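PDB 1Q1L: chorismate synthase from Aquifex aeolicus, which probably catalyses the last step of chorismate biosynthesis, removing phosphate from 5-enolpyruvylshikimate-3-phosphate to give chorismate with the help of reduced FMN. Local coordinates for residues E60-E65 with S138-A143; K154-F159 with M366-L371; E198-R203 with E208-F213. All blocks are in the same frame, centred on the assembly; numbering follows the deposited sequence.

Contact 1 (E60-E65 with S138-A143); sequences EKDTAE and SARETA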
ATOM      1  N   GLU A  60      -4.803   6.719  37.461  1.00 78.62           N
ATOM      2  CA  GLU A  60      -3.480   6.343  36.976  1.00 76.70           C
ATOM      3  C   GLU A  60      -3.589   5.264  35.904  1.00 74.60           C
ATOM      4  O   GLU A  60      -2.755   5.186  35.003  1.00 74.81           O
ATOM      5  CB  GLU A  60      -2.624   5.827  38.136  1.00 77.74           C
ATOM      6  CG  GLU A  60      -1.199   5.464  37.744  1.00 79.30           C
ATOM      7  CD  GLU A  60      -0.413   4.867  38.895  1.00 81.05           C
ATOM      8  OE1 GLU A  60      -0.801   3.781  39.380  1.00 81.69           O
ATOM      9  OE2 GLU A  60       0.591   5.482  39.316  1.00 81.15           O
ATOM     10  N   LYS A  61      -4.627   4.439  36.001  1.00 71.64           N
ATOM     11  CA  LYS A  61      -4.835   3.357  35.049  1.00 69.33           C
ATOM     12  C   LYS A  61      -5.230   3.841  33.653  1.00 66.58           C
ATOM     13  O   LYS A  61      -6.124   4.674  33.501  1.00 66.34           O
ATOM     14  CB  LYS A  61      -5.901   2.393  35.576  1.00 70.05           C
ATOM     15  CG  LYS A  61      -5.545   1.768  36.915  1.00 71.37           C
ATOM     16  CD  LYS A  61      -6.468   0.612  37.271  1.00 71.71           C
ATOM     17  CE  LYS A  61      -6.103   0.027  38.630  1.00 72.57           C
ATOM     18  NZ  LYS A  61      -4.655  -0.328  38.718  1.00 70.76           N
ATOM     19  N   ASP A  62      -4.549   3.314  32.642  1.00 63.14           N
ATOM     20  CA  ASP A  62      -4.838   3.671  31.259  1.00 58.87           C
ATOM     21  C   ASP A  62      -6.188   3.113  30.857  1.00 55.23           C
ATOM     22  O   ASP A  62      -6.514   1.962  31.158  1.00 54.02           O
ATOM     23  CB  ASP A  62      -3.776   3.113  30.308  1.00 60.37           C
ATOM     24  CG  ASP A  62      -2.594   4.042  30.143  1.00 62.02           C
ATOM     25  OD1 ASP A  62      -2.816   5.240  29.866  1.00 64.34           O
ATOM     26  OD2 ASP A  62      -1.443   3.575  30.277  1.00 62.29           O
ATOM     27  N   THR A  63      -6.976   3.936  30.181  1.00 50.27           N
ATOM     28  CA  THR A  63      -8.286   3.518  29.721  1.00 47.73           C
ATOM     29  C   THR A  63      -8.515   4.052  28.321  1.00 46.41           C
ATOM     30  O   THR A  63      -8.069   5.151  27.974  1.00 44.70           O
ATOM     31  CB  THR A  63      -9.404   4.038  30.644  1.00 49.67           C
ATOM     32  OG1 THR A  63      -9.211   5.434  30.890  1.00 51.60           O
ATOM     33  CG2 THR A  63      -9.404   3.282  31.962  1.00 50.16           C
ATOM     34  N   ALA A  64      -9.206   3.265  27.511  1.00 43.23           N
ATOM     35  CA  ALA A  64      -9.495   3.670  26.151  1.00 41.63           C
ATOM     36  C   ALA A  64     -10.982   3.932  26.006  1.00 40.65           C
ATOM     37  O   ALA A  64     -11.808   3.232  26.590  1.00 39.40           O
ATOM     38  CB  ALA A  64      -9.064   2.584  25.181  1.00 40.30           C
ATOM     39  N   GLU A  65     -11.318   4.964  25.246  1.00 39.81           N
ATOM     40  CA  GLU A  65     -12.709   5.278  24.996  1.00 40.07           C
ATOM     41  C   GLU A  65     -12.951   4.960  23.534  1.00 38.01           C
ATOM     42  O   GLU A  65     -12.178   5.371  22.676  1.00 38.40           O
ATOM     43  CB  GLU A  65     -13.004   6.762  25.264  1.00 41.53           C
ATOM     44  CG  GLU A  65     -14.296   7.239  24.599  1.00 45.16           C
ATOM     45  CD  GLU A  65     -14.773   8.600  25.081  1.00 47.04           C
ATOM     46  OE1 GLU A  65     -13.944   9.523  25.234  1.00 48.19           O
ATOM     47  OE2 GLU A  65     -15.993   8.748  25.289  1.00 48.85           O
ATOM     48  N   SER A 138       8.694   8.015  22.387  1.00 65.94           N
ATOM     49  CA  SER A 138       8.561   7.291  23.647  1.00 64.87           C
ATOM     50  C   SER A 138       7.652   6.068  23.593  1.00 63.10           C
ATOM     51  O   SER A 138       6.669   6.038  22.848  1.00 63.60           O
ATOM     52  CB  SER A 138       8.079   8.238  24.746  1.00 64.57           C
ATOM     53  OG  SER A 138       9.113   9.135  25.118  1.00 68.02           O
ATOM     54  N   ALA A 139       7.998   5.064  24.399  1.00 59.36           N
ATOM     55  CA  ALA A 139       7.243   3.823  24.481  1.00 55.22           C
ATOM     56  C   ALA A 139       5.792   4.099  24.844  1.00 52.11           C
ATOM     57  O   ALA A 139       4.996   3.178  24.995  1.00 51.95           O
ATOM     58  CB  ALA A 139       7.872   2.901  25.513  1.00 57.43           C
ATOM     59  N   ARG A 140       5.460   5.377  24.996  1.00 48.99           N
ATOM     60  CA  ARG A 140       4.100   5.786  25.321  1.00 47.27           C
ATOM     61  C   ARG A 140       3.208   5.345  24.164  1.00 44.16           C
ATOM     62  O   ARG A 140       2.066   4.945  24.367  1.00 42.95           O
ATOM     63  CB  ARG A 140       4.036   7.308  25.456  1.00 47.25           C
ATOM     64  CG  ARG A 140       3.160   7.834  26.584  1.00 48.96           C
ATOM     65  CD  ARG A 140       1.689   7.478  26.451  1.00 48.05           C
ATOM     66  NE  ARG A 140       1.323   6.392  27.350  1.00 50.44           N
ATOM     67  CZ  ARG A 140       0.136   6.265  27.938  1.00 50.87           C
ATOM     68  NH1 ARG A 140      -0.820   7.160  27.731  1.00 51.47           N
ATOM     69  NH2 ARG A 140      -0.094   5.234  28.739  1.00 52.61           N
ATOM     70  N   GLU A 141       3.750   5.425  22.953  1.00 42.61           N
ATOM     71  CA  GLU A 141       3.027   5.056  21.740  1.00 42.21           C
ATOM     72  C   GLU A 141       2.617   3.588  21.721  1.00 40.55           C
ATOM     73  O   GLU A 141       1.612   3.240  21.101  1.00 39.33           O
ATOM     74  CB  GLU A 141       3.883   5.371  20.504  1.00 44.93           C
ATOM     75  CG  GLU A 141       3.143   5.354  19.160  1.00 47.72           C
ATOM     76  CD  GLU A 141       2.974   3.960  18.568  1.00 50.89           C
ATOM     77  OE1 GLU A 141       3.981   3.222  18.476  1.00 52.68           O
ATOM     78  OE2 GLU A 141       1.838   3.608  18.180  1.00 50.33           O
ATOM     79  N   THR A 142       3.380   2.729  22.400  1.00 36.92           N
ATOM     80  CA  THR A 142       3.048   1.308  22.414  1.00 35.12           C
ATOM     81  C   THR A 142       1.679   1.084  23.048  1.00 33.37           C
ATOM     82  O   THR A 142       1.031   0.072  22.786  1.00 33.59           O
ATOM     83  CB  THR A 142       4.114   0.445  23.166  1.00 34.83           C
ATOM     84  OG1 THR A 142       4.144   0.797  24.553  1.00 34.98           O
ATOM     85  CG2 THR A 142       5.495   0.655  22.565  1.00 32.77           C
ATOM     86  N   ALA A 143       1.231   2.024  23.873  1.00 31.27           N
ATOM     87  CA  ALA A 143      -0.083   1.893  24.502  1.00 29.92           C
ATOM     88  C   ALA A 143      -1.180   1.869  23.428  1.00 29.95           C
ATOM     89  O   ALA A 143      -2.173   1.148  23.553  1.00 28.43           O
ATOM     90  CB  ALA A 143      -0.321   3.046  25.464  1.00 32.34           C
TER
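D62 and R140 meet through a salt bridge in which a single guanidinium nitrogen, NH2, faces both carboxylate oxygens. The straighter bond runs from R140 NH2 to D62 OD1 at 2.9 Å, with an N-H...O angle of 169°. It reaches the syn side of OD1 somewhat out of the carboxylate plane, while OD1 lies exactly in the guanidinium plane. D62 OD2 sits closer to R140 NH2, at 2.6 Å, but its bond is bent and weak; the two flat groups are turned 30° against each other. The R140 chain bends at chi2 (-63°) and again at chi3, which brings the guanidinium across to D62, and A143 CB lies over the rim of one of its faces, 3.8 Å above the plane. R140 NH1 is satisfied separately by N86 OD1, and the backbone N of D62 by Q48 OE1. Within 138-143 the carbonyl O of A139 takes two donors: T142 N at 3.1 Å and T142 OG1 at 2.6 Å, the hydroxyl arriving in the carbonyl plane. R47, a predicted NADP-binding residue, lies beside R140 and forms a weak, long ion pair with D62 OD2. A buried carboxylate facing two arginines implies that D62 probably offsets part of their positive charge and fixes R140 in position, two residues after S138, which belongs to the predicted FMN site.

Contact 2 (K154-F159 with M366-L371); sequences KFLSEF and MLAIVL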
ATOM      1  N   LYS A 154      -9.358 -10.079  20.381  1.00 30.28           N
ATOM      2  CA  LYS A 154     -10.760 -10.458  20.528  1.00 29.85           C
ATOM      3  C   LYS A 154     -11.213 -11.151  19.248  1.00 29.51           C
ATOM      4  O   LYS A 154     -11.870 -12.194  19.282  1.00 30.23           O
ATOM      5  CB  LYS A 154     -11.633  -9.229  20.795  1.00 30.69           C
ATOM      6  CG  LYS A 154     -13.096  -9.575  21.061  1.00 33.54           C
ATOM      7  CD  LYS A 154     -13.216 -10.590  22.204  1.00 34.47           C
ATOM      8  CE  LYS A 154     -14.644 -11.111  22.355  1.00 35.41           C
ATOM      9  NZ  LYS A 154     -15.604 -10.028  22.706  1.00 35.37           N
ATOM     10  N   PHE A 155     -10.849 -10.569  18.112  1.00 29.05           N
ATOM     11  CA  PHE A 155     -11.201 -11.145  16.818  1.00 29.67           C
ATOM     12  C   PHE A 155     -10.668 -12.581  16.688  1.00 28.31           C
ATOM     13  O   PHE A 155     -11.400 -13.496  16.309  1.00 28.14           O
ATOM     14  CB  PHE A 155     -10.630 -10.276  15.688  1.00 28.62           C
ATOM     15  CG  PHE A 155     -10.756 -10.899  14.326  1.00 29.86           C
ATOM     16  CD1 PHE A 155     -12.005 -11.062  13.729  1.00 27.74           C
ATOM     17  CD2 PHE A 155      -9.625 -11.362  13.657  1.00 28.20           C
ATOM     18  CE1 PHE A 155     -12.123 -11.683  12.483  1.00 31.10           C
ATOM     19  CE2 PHE A 155      -9.731 -11.982  12.416  1.00 29.70           C
ATOM     20  CZ  PHE A 155     -10.984 -12.145  11.825  1.00 27.03           C
ATOM     21  N   LEU A 156      -9.395 -12.768  17.018  1.00 28.77           N
ATOM     22  CA  LEU A 156      -8.745 -14.075  16.922  1.00 29.48           C
ATOM     23  C   LEU A 156      -9.328 -15.134  17.846  1.00 31.47           C
ATOM     24  O   LEU A 156      -9.386 -16.316  17.494  1.00 29.01           O
ATOM     25  CB  LEU A 156      -7.253 -13.948  17.227  1.00 25.83           C
ATOM     26  CG  LEU A 156      -6.360 -13.269  16.195  1.00 28.22           C
ATOM     27  CD1 LEU A 156      -4.952 -13.138  16.760  1.00 24.64           C
ATOM     28  CD2 LEU A 156      -6.354 -14.078  14.907  1.00 27.21           C
ATOM     29  N   SER A 157      -9.738 -14.714  19.038  1.00 30.83           N
ATOM     30  CA  SER A 157     -10.308 -15.643  20.001  1.00 30.97           C
ATOM     31  C   SER A 157     -11.604 -16.262  19.493  1.00 30.53           C
ATOM     32  O   SER A 157     -11.978 -17.351  19.924  1.00 31.52           O
ATOM     33  CB  SER A 157     -10.550 -14.937  21.340  1.00 32.37           C
ATOM     34  OG  SER A 157     -11.443 -13.851  21.191  1.00 34.48           O
ATOM     35  N   GLU A 158     -12.288 -15.579  18.579  1.00 28.90           N
ATOM     36  CA  GLU A 158     -13.539 -16.100  18.033  1.00 28.76           C
ATOM     37  C   GLU A 158     -13.263 -17.366  17.234  1.00 30.95           C
ATOM     38  O   GLU A 158     -14.175 -18.158  16.967  1.00 31.50           O
ATOM     39  CB  GLU A 158     -14.210 -15.073  17.111  1.00 31.07           C
ATOM     40  CG  GLU A 158     -14.653 -13.786  17.788  1.00 35.11           C
ATOM     41  CD  GLU A 158     -15.729 -14.005  18.836  1.00 39.16           C
ATOM     42  OE1 GLU A 158     -16.676 -14.778  18.572  1.00 41.83           O
ATOM     43  OE2 GLU A 158     -15.634 -13.395  19.919  1.00 43.78           O
ATOM     44  N   PHE A 159     -12.010 -17.550  16.833  1.00 30.36           N
ATOM     45  CA  PHE A 159     -11.638 -18.732  16.068  1.00 32.30           C
ATOM     46  C   PHE A 159     -10.854 -19.691  16.956  1.00 32.87           C
ATOM     47  O   PHE A 159     -10.279 -20.658  16.476  1.00 31.47           O
ATOM     48  CB  PHE A 159     -10.791 -18.346  14.856  1.00 32.39           C
ATOM     49  CG  PHE A 159     -11.425 -17.303  13.984  1.00 34.69           C
ATOM     50  CD1 PHE A 159     -11.258 -15.953  14.263  1.00 33.45           C
ATOM     51  CD2 PHE A 159     -12.232 -17.672  12.910  1.00 34.20           C
ATOM     52  CE1 PHE A 159     -11.889 -14.979  13.486  1.00 33.95           C
ATOM     53  CE2 PHE A 159     -12.867 -16.711  12.129  1.00 35.40           C
ATOM     54  CZ  PHE A 159     -12.695 -15.360  12.419  1.00 34.34           C
HETATM   55  N   MSE A 366       1.394  -6.985  18.945  1.00 27.08           N
HETATM   56  CA  MSE A 366       1.927  -6.983  17.582  1.00 29.07           C
HETATM   57  C   MSE A 366       1.661  -8.305  16.863  1.00 27.73           C
HETATM   58  O   MSE A 366       1.296  -8.323  15.682  1.00 28.12           O
HETATM   59  CB  MSE A 366       3.428  -6.678  17.598  1.00 31.44           C
HETATM   60  CG  MSE A 366       3.769  -5.285  18.121  1.00 33.50           C
HETATM   61 SE   MSE A 366       2.698  -3.870  17.302  1.00 38.34          SE
HETATM   62  CE  MSE A 366       3.243  -4.119  15.469  1.00 33.86           C
ATOM     63  N   LEU A 367       1.836  -9.411  17.576  1.00 25.76           N
ATOM     64  CA  LEU A 367       1.589 -10.721  17.001  1.00 23.91           C
ATOM     65  C   LEU A 367       0.107 -10.897  16.666  1.00 24.67           C
ATOM     66  O   LEU A 367      -0.233 -11.500  15.656  1.00 23.16           O
ATOM     67  CB  LEU A 367       2.026 -11.829  17.962  1.00 22.89           C
ATOM     68  CG  LEU A 367       1.778 -13.235  17.401  1.00 25.19           C
ATOM     69  CD1 LEU A 367       2.545 -13.392  16.081  1.00 24.86           C
ATOM     70  CD2 LEU A 367       2.228 -14.298  18.412  1.00 26.53           C
ATOM     71  N   ALA A 368      -0.773 -10.380  17.520  1.00 21.40           N
ATOM     72  CA  ALA A 368      -2.206 -10.495  17.283  1.00 24.65           C
ATOM     73  C   ALA A 368      -2.613  -9.695  16.039  1.00 24.02           C
ATOM     74  O   ALA A 368      -3.501 -10.099  15.290  1.00 26.99           O
ATOM     75  CB  ALA A 368      -2.984 -10.004  18.509  1.00 23.41           C
ATOM     76  N   ILE A 369      -1.956  -8.564  15.823  1.00 24.73           N
ATOM     77  CA  ILE A 369      -2.260  -7.731  14.664  1.00 23.17           C
ATOM     78  C   ILE A 369      -1.839  -8.438  13.377  1.00 24.80           C
ATOM     79  O   ILE A 369      -2.596  -8.490  12.405  1.00 24.75           O
ATOM     80  CB  ILE A 369      -1.547  -6.369  14.773  1.00 21.99           C
ATOM     81  CG1 ILE A 369      -2.150  -5.575  15.944  1.00 19.75           C
ATOM     82  CG2 ILE A 369      -1.716  -5.566  13.468  1.00 22.20           C
ATOM     83  CD1 ILE A 369      -1.467  -4.254  16.207  1.00 19.25           C
ATOM     84  N   VAL A 370      -0.635  -8.996  13.383  1.00 23.75           N
ATOM     85  CA  VAL A 370      -0.118  -9.701  12.218  1.00 24.18           C
ATOM     86  C   VAL A 370      -0.979 -10.910  11.893  1.00 24.88           C
ATOM     87  O   VAL A 370      -1.338 -11.141  10.734  1.00 25.39           O
ATOM     88  CB  VAL A 370       1.347 -10.165  12.451  1.00 24.19           C
ATOM     89  CG1 VAL A 370       1.843 -10.992  11.264  1.00 28.10           C
ATOM     90  CG2 VAL A 370       2.243  -8.954  12.626  1.00 23.72           C
ATOM     91  N   LEU A 371      -1.333 -11.677  12.920  1.00 24.91           N
ATOM     92  CA  LEU A 371      -2.128 -12.871  12.705  1.00 24.82           C
ATOM     93  C   LEU A 371      -3.554 -12.571  12.285  1.00 26.11           C
ATOM     94  O   LEU A 371      -4.098 -13.271  11.428  1.00 26.35           O
ATOM     95  CB  LEU A 371      -2.114 -13.755  13.953  1.00 26.22           C
ATOM     96  CG  LEU A 371      -0.720 -14.301  14.305  1.00 27.44           C
ATOM     97  CD1 LEU A 371      -0.831 -15.296  15.453  1.00 26.55           C
ATOM     98  CD2 LEU A 371      -0.110 -14.993  13.088  1.00 29.06           C
TER
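L156, near the C-terminal end of helix 142-157, carries this contact by reaching onto A368 and L371 of helix 356-379. Its CB stays back, more than 5 Å from every atom of 366-371. Chi1 of -72° sets CG opposite the carbonyl carbon and directs the branch at the neighbouring helix; L156 CG comes within 4.4 Å of A368 O. The two methyls then divide the work. CD1 sits between the two partners: it rests on A368 O at 3.7 Å and on A368 CA at 3.8 Å, with A368 CB slightly farther off, and it touches L371 CB at 4.0 Å. L156 CD2 comes no nearer than 4.1 Å, to L371 C. The partners are three residues apart, so they flank the methyl on one face of the helix, and the small A368 is consistent with the leucine methyl coming up to the main chain. I163 of strand 162-170 touches L156, A368 and L371 alike, making the two helices part of the helix-sheet packing of the beta-alpha-beta sandwich. Within 154-159, F159 CE1 lies above the rim of one face of the F155 ring, and both side chains touch M384 of helix 384-399. All three touching residues are buried and meet by van der Waals packing, with no polar side-chain group taking part: between these segments the fit is one of shape, most of it made by the CD1 methyl of L156.

Contact 3 (E198-R203 with E208-F213); sequences EDSELR and EKDEEF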
ATOM      1  N   GLU A 198       1.264 -14.228  34.421  1.00 39.73           N
ATOM      2  CA  GLU A 198       0.256 -13.271  34.847  1.00 41.95           C
ATOM      3  C   GLU A 198       0.250 -13.125  36.365  1.00 43.47           C
ATOM      4  O   GLU A 198      -0.316 -12.172  36.898  1.00 43.14           O
ATOM      5  CB  GLU A 198      -1.124 -13.697  34.350  1.00 41.19           C
ATOM      6  CG  GLU A 198      -1.250 -13.651  32.841  1.00 40.91           C
ATOM      7  CD  GLU A 198      -1.018 -12.260  32.291  1.00 40.94           C
ATOM      8  OE1 GLU A 198      -1.916 -11.402  32.435  1.00 40.77           O
ATOM      9  OE2 GLU A 198       0.070 -12.017  31.730  1.00 38.79           O
ATOM     10  N   ASP A 199       0.877 -14.069  37.062  1.00 45.42           N
ATOM     11  CA  ASP A 199       0.948 -14.007  38.519  1.00 46.96           C
ATOM     12  C   ASP A 199       2.338 -13.576  38.955  1.00 47.32           C
ATOM     13  O   ASP A 199       2.711 -13.720  40.117  1.00 48.28           O
ATOM     14  CB  ASP A 199       0.624 -15.366  39.138  1.00 49.12           C
ATOM     15  CG  ASP A 199      -0.834 -15.726  39.006  1.00 50.41           C
ATOM     16  OD1 ASP A 199      -1.683 -14.877  39.351  1.00 53.53           O
ATOM     17  OD2 ASP A 199      -1.133 -16.854  38.566  1.00 52.99           O
ATOM     18  N   SER A 200       3.106 -13.045  38.013  1.00 46.92           N
ATOM     19  CA  SER A 200       4.456 -12.603  38.307  1.00 47.10           C
ATOM     20  C   SER A 200       4.552 -11.098  38.148  1.00 48.31           C
ATOM     21  O   SER A 200       3.955 -10.516  37.240  1.00 48.75           O
ATOM     22  CB  SER A 200       5.456 -13.291  37.372  1.00 45.57           C
ATOM     23  OG  SER A 200       6.770 -12.819  37.605  1.00 44.09           O
ATOM     24  N   GLU A 201       5.301 -10.470  39.042  1.00 48.40           N
ATOM     25  CA  GLU A 201       5.479  -9.029  39.002  1.00 49.00           C
ATOM     26  C   GLU A 201       6.416  -8.673  37.853  1.00 47.47           C
ATOM     27  O   GLU A 201       6.538  -7.509  37.478  1.00 49.63           O
ATOM     28  CB  GLU A 201       6.058  -8.544  40.334  1.00 51.72           C
ATOM     29  CG  GLU A 201       6.047  -7.039  40.503  1.00 58.84           C
ATOM     30  CD  GLU A 201       6.435  -6.615  41.906  1.00 62.19           C
ATOM     31  OE1 GLU A 201       7.559  -6.951  42.337  1.00 64.00           O
ATOM     32  OE2 GLU A 201       5.619  -5.948  42.580  1.00 64.62           O
ATOM     33  N   LEU A 202       7.069  -9.692  37.297  1.00 43.34           N
ATOM     34  CA  LEU A 202       8.000  -9.517  36.187  1.00 41.72           C
ATOM     35  C   LEU A 202       7.574 -10.377  34.997  1.00 40.96           C
ATOM     36  O   LEU A 202       8.313 -10.522  34.021  1.00 41.97           O
ATOM     37  CB  LEU A 202       9.413  -9.913  36.621  1.00 42.58           C
ATOM     38  CG  LEU A 202      10.054  -9.095  37.749  1.00 42.96           C
ATOM     39  CD1 LEU A 202      11.239  -9.858  38.313  1.00 42.03           C
ATOM     40  CD2 LEU A 202      10.486  -7.728  37.228  1.00 41.95           C
ATOM     41  N   ARG A 203       6.382 -10.955  35.093  1.00 38.17           N
ATOM     42  CA  ARG A 203       5.838 -11.805  34.040  1.00 38.67           C
ATOM     43  C   ARG A 203       6.742 -12.987  33.691  1.00 38.71           C
ATOM     44  O   ARG A 203       6.834 -13.389  32.523  1.00 39.15           O
ATOM     45  CB  ARG A 203       5.545 -10.981  32.777  1.00 38.11           C
ATOM     46  CG  ARG A 203       4.412  -9.947  32.912  1.00 39.64           C
ATOM     47  CD  ARG A 203       3.236 -10.317  32.011  1.00 40.05           C
ATOM     48  NE  ARG A 203       3.741 -10.695  30.700  1.00 41.41           N
ATOM     49  CZ  ARG A 203       3.318 -11.730  29.990  1.00 40.35           C
ATOM     50  NH1 ARG A 203       2.352 -12.521  30.438  1.00 38.77           N
ATOM     51  NH2 ARG A 203       3.900 -11.997  28.835  1.00 44.55           N
ATOM     52  N   GLU A 208       7.530 -17.899  41.957  1.00 54.76           N
ATOM     53  CA  GLU A 208       8.338 -18.140  43.150  1.00 56.95           C
ATOM     54  C   GLU A 208       9.696 -17.465  42.990  1.00 56.56           C
ATOM     55  O   GLU A 208      10.274 -16.980  43.962  1.00 56.58           O
ATOM     56  CB  GLU A 208       8.544 -19.638  43.388  1.00 57.93           C
ATOM     57  CG  GLU A 208       9.368 -20.334  42.323  1.00 60.72           C
ATOM     58  CD  GLU A 208       8.513 -21.067  41.314  1.00 62.81           C
ATOM     59  OE1 GLU A 208       7.582 -20.446  40.754  1.00 63.56           O
ATOM     60  OE2 GLU A 208       8.776 -22.266  41.078  1.00 64.56           O
ATOM     61  N   LYS A 209      10.184 -17.434  41.752  1.00 56.43           N
ATOM     62  CA  LYS A 209      11.475 -16.835  41.415  1.00 56.73           C
ATOM     63  C   LYS A 209      11.461 -15.311  41.518  1.00 56.05           C
ATOM     64  O   LYS A 209      12.514 -14.675  41.523  1.00 55.50           O
ATOM     65  CB  LYS A 209      11.877 -17.228  39.990  1.00 58.59           C
ATOM     66  CG  LYS A 209      12.074 -18.718  39.756  1.00 60.55           C
ATOM     67  CD  LYS A 209      13.445 -19.178  40.220  1.00 64.33           C
ATOM     68  CE  LYS A 209      13.721 -20.619  39.799  1.00 65.57           C
ATOM     69  NZ  LYS A 209      15.146 -21.008  40.022  1.00 66.93           N
ATOM     70  N   ASP A 210      10.269 -14.730  41.590  1.00 56.77           N
ATOM     71  CA  ASP A 210      10.129 -13.279  41.672  1.00 58.16           C
ATOM     72  C   ASP A 210      11.091 -12.628  42.657  1.00 59.43           C
ATOM     73  O   ASP A 210      11.949 -11.836  42.261  1.00 59.26           O
ATOM     74  CB  ASP A 210       8.688 -12.908  42.029  1.00 58.07           C
ATOM     75  CG  ASP A 210       7.756 -12.955  40.825  1.00 59.75           C
ATOM     76  OD1 ASP A 210       7.851 -13.913  40.024  1.00 56.10           O
ATOM     77  OD2 ASP A 210       6.921 -12.032  40.686  1.00 58.26           O
ATOM     78  N   GLU A 211      10.947 -12.962  43.937  1.00 60.35           N
ATOM     79  CA  GLU A 211      11.806 -12.399  44.974  1.00 60.32           C
ATOM     80  C   GLU A 211      13.270 -12.504  44.568  1.00 59.27           C
ATOM     81  O   GLU A 211      14.040 -11.557  44.732  1.00 58.68           O
ATOM     82  CB  GLU A 211      11.579 -13.130  46.296  1.00 61.74           C
ATOM     83  CG  GLU A 211      10.126 -13.147  46.734  1.00 65.23           C
ATOM     84  CD  GLU A 211       9.509 -11.764  46.743  1.00 67.48           C
ATOM     85  OE1 GLU A 211      10.051 -10.876  47.439  1.00 68.57           O
ATOM     86  OE2 GLU A 211       8.484 -11.566  46.052  1.00 68.56           O
ATOM     87  N   GLU A 212      13.642 -13.662  44.033  1.00 58.55           N
ATOM     88  CA  GLU A 212      15.009 -13.896  43.592  1.00 58.84           C
ATOM     89  C   GLU A 212      15.397 -12.884  42.519  1.00 59.16           C
ATOM     90  O   GLU A 212      16.466 -12.276  42.584  1.00 58.29           O
ATOM     91  CB  GLU A 212      15.142 -15.314  43.038  1.00 60.84           C
ATOM     92  CG  GLU A 212      16.538 -15.658  42.548  1.00 62.77           C
ATOM     93  CD  GLU A 212      16.624 -17.066  42.001  1.00 64.83           C
ATOM     94  OE1 GLU A 212      17.725 -17.474  41.571  1.00 66.41           O
ATOM     95  OE2 GLU A 212      15.592 -17.767  42.001  1.00 66.65           O
ATOM     96  N   PHE A 213      14.525 -12.705  41.529  1.00 58.92           N
ATOM     97  CA  PHE A 213      14.789 -11.752  40.456  1.00 58.77           C
ATOM     98  C   PHE A 213      14.778 -10.319  40.969  1.00 59.13           C
ATOM     99  O   PHE A 213      15.623  -9.511  40.582  1.00 59.00           O
ATOM    100  CB  PHE A 213      13.763 -11.900  39.327  1.00 56.94           C
ATOM    101  CG  PHE A 213      14.147 -12.915  38.288  1.00 54.70           C
ATOM    102  CD1 PHE A 213      13.987 -14.274  38.528  1.00 54.20           C
ATOM    103  CD2 PHE A 213      14.705 -12.508  37.079  1.00 54.09           C
ATOM    104  CE1 PHE A 213      14.379 -15.216  37.579  1.00 54.07           C
ATOM    105  CE2 PHE A 213      15.100 -13.437  36.127  1.00 53.42           C
ATOM    106  CZ  PHE A 213      14.936 -14.795  36.375  1.00 54.56           C
TER
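D210 takes hold of the loop 198-203 with both carboxylate oxygens. Two hydrogen bonds make up the polar part: S200 OG donates to D210 OD1 at 2.9 Å, on its syn side and 24° out of the carboxylate plane, and E201 N donates to D210 OD2 at 2.8 Å, almost in line with the C-O bond. S200 OG, set opposite its own backbone N by chi1 of 177°, is also an acceptor. It receives L202 N at 3.2 Å, closing an ST turn, and I204 N beyond the segment. With an alanine in place of D210, the S200 hydroxyl and E201 N would probably be left without their acceptor, and the loop would be freer to shift from the helix. The apolar part is a close touch of L202 CD1 on F213 CB, 3.4 Å apart, the two side chains crossing at a slant. Charged groups add to this: R203 NH1 makes a salt bridge to E198 OE2 at 2.7 Å within the loop, weak as a hydrogen bond, and E201 OE1 pairs with K214 NZ. Separately, K173 makes a cation-pi contact with the F213 ring. Lying between helices 187-197 and 210-221, the loop is thus bound to helix 210-221 through D210 and F213; it also meets strand 162-170, where L202 packs on I170 and R203 makes backbone hydrogen bonds with V167.

In the fold
Contact 2 is the core member, buried with its centre about 9 Å from that of the chain. Contact 3 is also largely buried, though about 20 Å out and with exposed E201 at its rim; contact 1, about 16 Å out, is partly buried. Contacts 1 and 2 both use helix 142-157, the one near its start and the other near its end, so a single helix joins a charged region beside predicted cofactor-binding residues to an apolar interior. Contact 3 uses neither of their helices, but it falls within the chain loop that contact 2 closes, and strand 162-170 borders both. Chemistry differs accordingly: an ion pair in contact 1, methyl packing in contact 2, and carboxylate-held loop bonds plus a small apolar touch in contact 3.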